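Local coordinates for protein oxalate biosynthetic component 1 (Burkholderia thailandensis, PDB 5IKY) that probably makes oxalate in quorum sensing-dependent oxalogenesis, joining a serine hydrolase activity of the alpha/beta-hydrolase type to a second, lyase activity in one chain, at residues G58-E63 against D163-M168; D700-V705 against H1062-D1067; S1006-I1011 against R1052-F1057. All coordinates share one frame; numbering follows the deposited sequence.

Interaction 1 of 3, residues G58-E63 against D163-M168; sequences GGIVRE and DFVERM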
loop_
_atom_site.group_PDB
_atom_site.type_symbol
_atom_site.label_atom_id
_atom_site.label_comp_id
_atom_site.label_asym_id
_atom_site.label_seq_id
_atom_site.Cartn_x
_atom_site.Cartn_y
_atom_site.Cartn_z
ATOM N N GLY A 58 15.365 -35.700 -30.987
ATOM C CA GLY A 58 16.586 -34.953 -30.746
ATOM C C GLY A 58 16.508 -33.954 -29.607
ATOM O O GLY A 58 17.520 -33.370 -29.223
ATOM N N GLY A 59 15.308 -33.753 -29.068
ATOM C CA GLY A 59 15.116 -32.850 -27.947
ATOM C C GLY A 59 15.386 -33.514 -26.608
ATOM O O GLY A 59 15.369 -34.740 -26.504
ATOM N N ILE A 60 15.633 -32.706 -25.580
ATOM C CA ILE A 60 15.899 -33.234 -24.244
ATOM C C ILE A 60 14.792 -32.858 -23.265
ATOM O O ILE A 60 14.123 -31.840 -23.436
ATOM C CB ILE A 60 17.247 -32.734 -23.692
ATOM C CG1 ILE A 60 17.238 -31.213 -23.556
ATOM C CG2 ILE A 60 18.390 -33.183 -24.587
ATOM C CD1 ILE A 60 18.537 -30.647 -23.045
ATOM N N VAL A 61 14.601 -33.683 -22.238
ATOM C CA VAL A 61 13.544 -33.443 -21.261
ATOM C C VAL A 61 14.000 -33.736 -19.830
ATOM O O VAL A 61 14.840 -34.607 -19.593
ATOM C CB VAL A 61 12.283 -34.286 -21.579
ATOM C CG1 VAL A 61 12.495 -35.745 -21.209
ATOM C CG2 VAL A 61 11.061 -33.727 -20.867
ATOM N N ARG A 62 13.455 -32.977 -18.885
ATOM C CA ARG A 62 13.638 -33.240 -17.465
ATOM C C ARG A 62 12.267 -33.425 -16.832
ATOM O O ARG A 62 11.587 -32.449 -16.512
ATOM C CB ARG A 62 14.399 -32.100 -16.784
ATOM C CG ARG A 62 14.591 -32.280 -15.283
ATOM C CD ARG A 62 15.601 -33.373 -14.963
ATOM N NE ARG A 62 15.846 -33.483 -13.526
ATOM C CZ ARG A 62 15.301 -34.408 -12.743
ATOM N NH1 ARG A 62 14.486 -35.318 -13.256
ATOM N NH2 ARG A 62 15.579 -34.429 -11.445
ATOM N N GLU A 63 11.854 -34.677 -16.669
ATOM C CA GLU A 63 10.514 -34.972 -16.179
ATOM C C GLU A 63 10.527 -35.815 -14.910
ATOM O O GLU A 63 11.417 -36.639 -14.709
ATOM C CB GLU A 63 9.698 -35.685 -17.259
ATOM C CG GLU A 63 10.286 -37.011 -17.714
ATOM C CD GLU A 63 9.326 -37.801 -18.582
ATOM O OE1 GLU A 63 8.100 -37.595 -18.454
ATOM O OE2 GLU A 63 9.796 -38.630 -19.390
ATOM N N ASP A 163 16.317 -28.133 -31.851
ATOM C CA ASP A 163 16.980 -26.900 -32.251
ATOM C C ASP A 163 17.835 -26.345 -31.113
ATOM O O ASP A 163 18.961 -25.896 -31.334
ATOM C CB ASP A 163 15.944 -25.867 -32.695
ATOM C CG ASP A 163 16.514 -24.847 -33.657
ATOM O OD1 ASP A 163 16.491 -25.107 -34.879
ATOM O OD2 ASP A 163 16.977 -23.785 -33.192
ATOM N N PHE A 164 17.296 -26.386 -29.898
ATOM C CA PHE A 164 18.047 -25.979 -28.714
ATOM C C PHE A 164 19.254 -26.882 -28.485
ATOM O O PHE A 164 20.356 -26.406 -28.213
ATOM C CB PHE A 164 17.152 -25.994 -27.470
ATOM C CG PHE A 164 16.438 -24.698 -27.216
ATOM C CD1 PHE A 164 17.106 -23.627 -26.647
ATOM C CD2 PHE A 164 15.096 -24.556 -27.528
ATOM C CE1 PHE A 164 16.455 -22.433 -26.407
ATOM C CE2 PHE A 164 14.439 -23.365 -27.288
ATOM C CZ PHE A 164 15.121 -22.302 -26.727
ATOM N N VAL A 165 19.033 -28.188 -28.601
ATOM C CA VAL A 165 20.062 -29.179 -28.314
ATOM C C VAL A 165 21.243 -29.077 -29.277
ATOM O O VAL A 165 22.401 -29.142 -28.857
ATOM C CB VAL A 165 19.483 -30.606 -28.366
ATOM C CG1 VAL A 165 20.542 -31.622 -27.978
ATOM C CG2 VAL A 165 18.271 -30.715 -27.449
ATOM N N GLU A 166 20.946 -28.918 -30.563
ATOM C CA GLU A 166 21.981 -28.781 -31.585
ATOM C C GLU A 166 22.875 -27.579 -31.313
ATOM O O GLU A 166 24.097 -27.703 -31.228
ATOM C CB GLU A 166 21.360 -28.642 -32.974
ATOM C CG GLU A 166 20.475 -29.797 -33.397
ATOM C CD GLU A 166 19.561 -29.420 -34.546
ATOM O OE1 GLU A 166 19.716 -28.302 -35.085
ATOM O OE2 GLU A 166 18.688 -30.235 -34.908
ATOM N N ARG A 167 22.248 -26.415 -31.182
ATOM C CA ARG A 167 22.967 -25.169 -30.955
ATOM C C ARG A 167 23.760 -25.222 -29.655
ATOM O O ARG A 167 24.856 -24.671 -29.568
ATOM C CB ARG A 167 21.992 -23.992 -30.947
ATOM C CG ARG A 167 21.311 -23.767 -32.290
ATOM C CD ARG A 167 20.105 -22.854 -32.165
ATOM N NE ARG A 167 20.452 -21.551 -31.607
ATOM C CZ ARG A 167 19.562 -20.686 -31.132
ATOM N NH1 ARG A 167 18.270 -20.988 -31.145
ATOM N NH2 ARG A 167 19.962 -19.521 -30.642
ATOM N N MET A 168 23.208 -25.897 -28.652
ATOM C CA MET A 168 23.918 -26.100 -27.394
ATOM C C MET A 168 25.150 -26.971 -27.615
ATOM O O MET A 168 26.237 -26.653 -27.136
ATOM C CB MET A 168 23.002 -26.736 -26.346
ATOM C CG MET A 168 22.518 -25.769 -25.278
ATOM S SD MET A 168 21.518 -26.572 -24.011
ATOM C CE MET A 168 20.100 -27.094 -24.973
#
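Val165 lays its CG2 methyl over the start of strand 60-64, where it meets both the two glycines that lead into the strand and the first side chain within it. The methyl lies 3.3 Å from the carbonyl oxygen Gly58 O, and 3.8 Å separates Val165 CG2 from Ile60 CG2. Both branches of the valine take part: CG1 points away from the backbone N (chi1 -176°) yet still comes to 3.7 Å from Gly58 O, so the carbonyl oxygen sits against the forked end of the side chain. Ile60 approaches obliquely and offers its CG2 branch to the valine, while the longer arm reaches toward the next helical turn, with Ile60 CD1 4.3 Å from Met168 CE. Val165 and Met168, three residues apart in helix 162-172, thus present one apolar side to the strand. Gly59 meets the same methyl, its CA 3.8 Å from Val165 CG2. At Gly58 the backbone angles are of the kind that by themselves call for glycine. Further out, Leu176, Leu179 and Phe180 of helix 176-181 touch Ile60, Leu176 also meets Val165, and Leu160 of the neighbouring antiparallel strand touches both Ile60 and Met168. The contact therefore packs a helix against the central strand of a three-stranded antiparallel sheet in the N-terminal domain. No hydrogen bond or salt bridge crosses between the two segments, so the direct contribution of this contact is probably shape fit and the burial of aliphatic groups.

Interaction 2 of 3, residues D700-V705 against H1062-D1067; sequences DYSNVV and HARLDD
Tyr701 and Asp1066 come together through different first torsions: the tyrosine ring stands beside its own backbone N (chi1 -57°), whereas the aspartate carboxylate swings away from its N (chi1 -164°). The two side chains then run side by side in the same direction, and the carboxylate stacks on the ring with the planes only 5° apart. Asp1066 CB makes a CH-pi contact over the face, 4.0 Å from the centroid of the Tyr701 ring, and Asp1066 OD2 lies towards the rim at 3.4 Å from Tyr701 CE1. Beside this stack the backbones touch, for Leu1065 N gives a weak hydrogen bond of 3.2 Å to Tyr701 O. The isobutyl group of Leu1065 continues along the 700-705 backbone, its CD1 reaching 3.5 Å from Ser702 O. Arg1064, bent at its second torsion, passes its CD methylene within 3.6 Å of Asp700 O. Its charged end gains at most a long-range attraction, with Arg1064 NH2 4.3 Å from Asp700 OD2 and the oxygen well out of the guanidinium plane. Tyr697 extends the cluster, its ring meeting that of Tyr701 and its hydroxyl weakly bonded to Leu1065 O. The pairing joins two loops: one leads into the short strand 704-705 of the cap domain, and the other follows strand 1049-1054 of the C-terminal region. Contact between cap and core is a feature of capped alpha/beta-hydrolases, and this pairing is consistent with it.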
loop_
_atom_site.group_PDB
_atom_site.type_symbol
_atom_site.label_atom_id
_atom_site.label_comp_id
_atom_site.label_asym_id
_atom_site.label_seq_id
_atom_site.Cartn_x
_atom_site.Cartn_y
_atom_site.Cartn_z
ATOM N N ASP A 700 -8.464 -4.412 5.263
ATOM C CA ASP A 700 -7.883 -5.494 6.058
ATOM C C ASP A 700 -6.585 -5.096 6.764
ATOM O O ASP A 700 -5.774 -5.955 7.122
ATOM C CB ASP A 700 -7.643 -6.724 5.177
ATOM C CG ASP A 700 -6.505 -6.532 4.201
ATOM O OD1 ASP A 700 -6.169 -5.369 3.893
ATOM O OD2 ASP A 700 -5.940 -7.544 3.737
ATOM N N TYR A 701 -6.398 -3.792 6.952
ATOM C CA TYR A 701 -5.255 -3.247 7.684
ATOM C C TYR A 701 -3.921 -3.615 7.036
ATOM O O TYR A 701 -2.949 -3.924 7.726
ATOM C CB TYR A 701 -5.292 -3.716 9.145
ATOM C CG TYR A 701 -6.576 -3.332 9.845
ATOM C CD1 TYR A 701 -6.697 -2.108 10.486
ATOM C CD2 TYR A 701 -7.674 -4.184 9.849
ATOM C CE1 TYR A 701 -7.870 -1.743 11.116
ATOM C CE2 TYR A 701 -8.851 -3.828 10.479
ATOM C CZ TYR A 701 -8.943 -2.606 11.111
ATOM O OH TYR A 701 -10.110 -2.245 11.743
ATOM N N SER A 702 -3.886 -3.565 5.706
ATOM C CA SER A 702 -2.673 -3.840 4.941
ATOM C C SER A 702 -1.897 -2.564 4.648
ATOM O O SER A 702 -0.714 -2.607 4.316
ATOM C CB SER A 702 -3.011 -4.534 3.618
ATOM O OG SER A 702 -3.766 -5.710 3.824
ATOM N N ASN A 703 -2.575 -1.428 4.758
ATOM C CA ASN A 703 -2.001 -0.167 4.316
ATOM C C ASN A 703 -2.698 1.031 4.955
ATOM O O ASN A 703 -3.779 0.898 5.532
ATOM C CB ASN A 703 -2.078 -0.073 2.789
ATOM C CG ASN A 703 -1.110 0.939 2.211
ATOM O OD1 ASN A 703 -0.076 1.244 2.807
ATOM N ND2 ASN A 703 -1.445 1.473 1.040
ATOM N N VAL A 704 -2.068 2.196 4.852
ATOM C CA VAL A 704 -2.651 3.435 5.345
ATOM C C VAL A 704 -2.924 4.374 4.176
ATOM O O VAL A 704 -2.048 4.613 3.346
ATOM C CB VAL A 704 -1.728 4.130 6.367
ATOM C CG1 VAL A 704 -2.428 5.328 6.983
ATOM C CG2 VAL A 704 -1.305 3.148 7.451
ATOM N N VAL A 705 -4.144 4.901 4.110
ATOM C CA VAL A 705 -4.547 5.756 2.997
ATOM C C VAL A 705 -4.885 7.169 3.465
ATOM O O VAL A 705 -4.917 7.439 4.665
ATOM C CB VAL A 705 -5.758 5.163 2.250
ATOM C CG1 VAL A 705 -5.518 3.695 1.936
ATOM C CG2 VAL A 705 -7.020 5.324 3.073
ATOM N N HIS A 1062 -1.868 -10.487 14.111
ATOM C CA HIS A 1062 -2.107 -11.170 12.844
ATOM C C HIS A 1062 -1.098 -10.741 11.784
ATOM O O HIS A 1062 -1.339 -10.909 10.586
ATOM C CB HIS A 1062 -3.528 -10.900 12.348
ATOM C CG HIS A 1062 -4.586 -11.170 13.372
ATOM N ND1 HIS A 1062 -5.090 -12.431 13.608
ATOM C CD2 HIS A 1062 -5.238 -10.340 14.220
ATOM C CE1 HIS A 1062 -6.005 -12.366 14.558
ATOM N NE2 HIS A 1062 -6.114 -11.108 14.947
ATOM N N ALA A 1063 0.025 -10.187 12.241
ATOM C CA ALA A 1063 1.072 -9.653 11.366
ATOM C C ALA A 1063 0.542 -8.552 10.444
ATOM O O ALA A 1063 1.092 -8.310 9.370
ATOM C CB ALA A 1063 1.712 -10.775 10.549
ATOM N N ARG A 1064 -0.529 -7.891 10.871
ATOM C CA ARG A 1064 -1.094 -6.769 10.129
ATOM C C ARG A 1064 -0.617 -5.449 10.729
ATOM O O ARG A 1064 0.399 -5.411 11.423
ATOM C CB ARG A 1064 -2.621 -6.843 10.127
ATOM C CG ARG A 1064 -3.180 -7.945 9.241
ATOM C CD ARG A 1064 -2.749 -7.745 7.795
ATOM N NE ARG A 1064 -3.293 -8.767 6.905
ATOM C CZ ARG A 1064 -2.565 -9.473 6.047
ATOM N NH1 ARG A 1064 -1.256 -9.272 5.962
ATOM N NH2 ARG A 1064 -3.143 -10.383 5.274
ATOM N N LEU A 1065 -1.352 -4.372 10.470
ATOM C CA LEU A 1065 -0.900 -3.043 10.869
ATOM C C LEU A 1065 -1.839 -2.340 11.849
ATOM O O LEU A 1065 -1.649 -1.163 12.160
ATOM C CB LEU A 1065 -0.706 -2.166 9.629
ATOM C CG LEU A 1065 0.381 -2.618 8.653
ATOM C CD1 LEU A 1065 0.437 -1.692 7.444
ATOM C CD2 LEU A 1065 1.732 -2.690 9.353
ATOM N N ASP A 1066 -2.844 -3.058 12.339
ATOM C CA ASP A 1066 -3.776 -2.490 13.308
ATOM C C ASP A 1066 -3.103 -2.335 14.671
ATOM O O ASP A 1066 -2.079 -2.971 14.939
ATOM C CB ASP A 1066 -5.026 -3.365 13.431
ATOM C CG ASP A 1066 -6.181 -2.646 14.107
ATOM O OD1 ASP A 1066 -5.973 -1.518 14.603
ATOM O OD2 ASP A 1066 -7.295 -3.209 14.144
ATOM N N ASP A 1067 -3.681 -1.482 15.516
ATOM C CA ASP A 1067 -3.213 -1.268 16.886
ATOM C C ASP A 1067 -1.749 -0.820 16.920
ATOM O O ASP A 1067 -0.928 -1.383 17.644
ATOM C CB ASP A 1067 -3.407 -2.545 17.716
ATOM C CG ASP A 1067 -3.232 -2.312 19.205
ATOM O OD1 ASP A 1067 -4.126 -1.698 19.823
ATOM O OD2 ASP A 1067 -2.204 -2.755 19.758
#

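Interaction 3 of 3, residues S1006-I1011 against R1052-F1057; sequences SRHYVI and RLTGVF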
loop_
_atom_site.group_PDB
_atom_site.type_symbol
_atom_site.label_atom_id
_atom_site.label_comp_id
_atom_site.label_asym_id
_atom_site.label_seq_id
_atom_site.Cartn_x
_atom_site.Cartn_y
_atom_site.Cartn_z
ATOM N N SER A 1006 4.781 15.804 9.372
ATOM C CA SER A 1006 6.106 15.476 8.856
ATOM C C SER A 1006 6.016 14.397 7.782
ATOM O O SER A 1006 5.296 13.412 7.947
ATOM C CB SER A 1006 7.027 15.018 9.990
ATOM O OG SER A 1006 8.330 14.729 9.512
ATOM N N ARG A 1007 6.748 14.586 6.688
ATOM C CA ARG A 1007 6.736 13.627 5.586
ATOM C C ARG A 1007 7.606 12.403 5.873
ATOM O O ARG A 1007 7.500 11.383 5.191
ATOM C CB ARG A 1007 7.201 14.295 4.290
ATOM C CG ARG A 1007 6.303 15.419 3.803
ATOM C CD ARG A 1007 6.801 15.972 2.476
ATOM N NE ARG A 1007 5.977 17.077 1.992
ATOM C CZ ARG A 1007 4.966 16.939 1.141
ATOM N NH1 ARG A 1007 4.651 15.738 0.672
ATOM N NH2 ARG A 1007 4.272 18.001 0.756
ATOM N N HIS A 1008 8.461 12.510 6.886
ATOM C CA HIS A 1008 9.377 11.429 7.243
ATOM C C HIS A 1008 8.650 10.181 7.740
ATOM O O HIS A 1008 9.175 9.071 7.645
ATOM C CB HIS A 1008 10.371 11.905 8.307
ATOM C CG HIS A 1008 11.371 12.898 7.800
ATOM N ND1 HIS A 1008 12.297 12.590 6.826
ATOM C CD2 HIS A 1008 11.595 14.190 8.138
ATOM C CE1 HIS A 1008 13.045 13.652 6.582
ATOM N NE2 HIS A 1008 12.639 14.636 7.365
ATOM N N TYR A 1009 7.443 10.364 8.266
ATOM C CA TYR A 1009 6.663 9.253 8.807
ATOM C C TYR A 1009 6.007 8.415 7.712
ATOM O O TYR A 1009 5.480 7.334 7.980
ATOM C CB TYR A 1009 5.581 9.767 9.761
ATOM C CG TYR A 1009 6.095 10.482 10.992
ATOM C CD1 TYR A 1009 7.363 10.224 11.497
ATOM C CD2 TYR A 1009 5.302 11.408 11.655
ATOM C CE1 TYR A 1009 7.829 10.878 12.624
ATOM C CE2 TYR A 1009 5.756 12.064 12.781
ATOM C CZ TYR A 1009 7.018 11.797 13.261
ATOM O OH TYR A 1009 7.465 12.456 14.380
ATOM N N VAL A 1010 6.036 8.918 6.482
ATOM C CA VAL A 1010 5.352 8.264 5.371
ATOM C C VAL A 1010 6.288 7.369 4.563
ATOM O O VAL A 1010 7.308 7.827 4.043
ATOM C CB VAL A 1010 4.711 9.299 4.426
ATOM C CG1 VAL A 1010 4.021 8.604 3.257
ATOM C CG2 VAL A 1010 3.731 10.173 5.191
ATOM N N ILE A 1011 5.929 6.092 4.457
ATOM C CA ILE A 1011 6.724 5.129 3.703
ATOM C C ILE A 1011 6.280 5.059 2.246
ATOM O O ILE A 1011 5.113 4.804 1.947
ATOM C CB ILE A 1011 6.647 3.714 4.319
ATOM C CG1 ILE A 1011 7.214 3.718 5.741
ATOM C CG2 ILE A 1011 7.414 2.716 3.462
ATOM C CD1 ILE A 1011 7.242 2.351 6.402
ATOM N N ARG A 1052 15.108 11.621 13.924
ATOM C CA ARG A 1052 13.901 11.052 13.337
ATOM C C ARG A 1052 14.157 9.668 12.749
ATOM O O ARG A 1052 14.918 9.525 11.793
ATOM C CB ARG A 1052 13.353 11.985 12.253
ATOM C CG ARG A 1052 11.913 11.712 11.857
ATOM C CD ARG A 1052 10.961 12.655 12.571
ATOM N NE ARG A 1052 11.242 14.052 12.253
ATOM C CZ ARG A 1052 10.531 15.081 12.704
ATOM N NH1 ARG A 1052 9.490 14.875 13.499
ATOM N NH2 ARG A 1052 10.861 16.319 12.360
ATOM N N LEU A 1053 13.521 8.648 13.320
ATOM C CA LEU A 1053 13.619 7.298 12.773
ATOM C C LEU A 1053 12.615 7.108 11.642
ATOM O O LEU A 1053 11.434 7.437 11.785
ATOM C CB LEU A 1053 13.385 6.240 13.857
ATOM C CG LEU A 1053 14.288 6.194 15.092
ATOM C CD1 LEU A 1053 14.305 4.785 15.667
ATOM C CD2 LEU A 1053 15.699 6.668 14.784
ATOM N N THR A 1054 13.084 6.576 10.518
ATOM C CA THR A 1054 12.218 6.330 9.372
ATOM C C THR A 1054 12.113 4.840 9.068
ATOM O O THR A 1054 13.037 4.075 9.345
ATOM C CB THR A 1054 12.717 7.068 8.113
ATOM O OG1 THR A 1054 14.008 6.570 7.740
ATOM C CG2 THR A 1054 12.807 8.565 8.370
ATOM N N GLY A 1055 10.979 4.437 8.502
ATOM C CA GLY A 1055 10.757 3.051 8.131
ATOM C C GLY A 1055 10.223 2.213 9.274
ATOM O O GLY A 1055 10.018 1.007 9.130
ATOM N N VAL A 1056 10.000 2.853 10.416
ATOM C CA VAL A 1056 9.466 2.165 11.581
ATOM C C VAL A 1056 8.010 1.776 11.350
ATOM O O VAL A 1056 7.212 2.579 10.868
ATOM C CB VAL A 1056 9.564 3.035 12.853
ATOM C CG1 VAL A 1056 9.020 2.285 14.061
ATOM C CG2 VAL A 1056 11.002 3.468 13.095
ATOM N N PHE A 1057 7.675 0.533 11.677
ATOM C CA PHE A 1057 6.285 0.098 11.690
ATOM C C PHE A 1057 6.106 -0.997 12.734
ATOM O O PHE A 1057 7.077 -1.618 13.164
ATOM C CB PHE A 1057 5.838 -0.383 10.303
ATOM C CG PHE A 1057 6.545 -1.619 9.823
ATOM C CD1 PHE A 1057 7.737 -1.525 9.123
ATOM C CD2 PHE A 1057 6.007 -2.876 10.055
ATOM C CE1 PHE A 1057 8.384 -2.661 8.675
ATOM C CE2 PHE A 1057 6.651 -4.015 9.611
ATOM C CZ PHE A 1057 7.842 -3.907 8.921
#
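Arg1052 sits at the centre of the first shell, its guanidinium met by two different side chains. Ser1006 OG lies over the middle of one face, 3.9 Å from Arg1052 CZ, while the hydroxyl of Tyr1009 stands at the edge, in the guanidinium plane, with Tyr1009 OH 3.3 Å from Arg1052 NH1. Bends at the second and third torsions (chi2 98°, chi3 60°) fold the arginine so that its CD lies 3.6 Å from Tyr1009 CE1, ring and guanidinium planes standing 79° apart. His1008 crosses the arginine at about a right angle and packs its CB 3.9 Å from Arg1052 CG. Farther along, Thr1054 CG2 rests 3.7 Å from His1008 O, and Ile1011 CD1 reaches to 4.0 Å from Gly1055 CA. A weak hydrogen bond from His1008 N to Ser1006 OG may help hold that hydroxyl in place. Behind this shell Gln1042, on edge strand 1038-1043, accepts a hydrogen bond from Arg1052 NH2. Thr1054 directs its hydroxyl to Thr1038 O, turning the methyl to the loop. Residues 1052-1057, from the mainly parallel alpha/beta-hydrolase sheet, thus meet this loop through the arginine's apolar alkyl part, while Asp991, in a long, weak ion pair with NH1, probably offsets some charge.

How the interactions relate
Interactions 2 and 3 form one neighbourhood, with centres 16 Å apart and nearest atoms about 4 Å apart, although the two do not touch. Both draw on the chain that leaves strand 1049-1054: interaction 3 uses residues 1052-1057, and interaction 2 the loop that follows, which turns to the cap domain. Phe995 and Asn996 are shared neighbours of both contacts. Interaction 1 belongs to a separate part of the molecule, its centre 49 Å from that of interaction 2 and 53 Å from that of interaction 3. None of the three includes His227 or Glu477, the residues at the magnesium site. Together they illustrate packing within one family region, in 1 and 3, and between the cap and C-terminal regions, in 2.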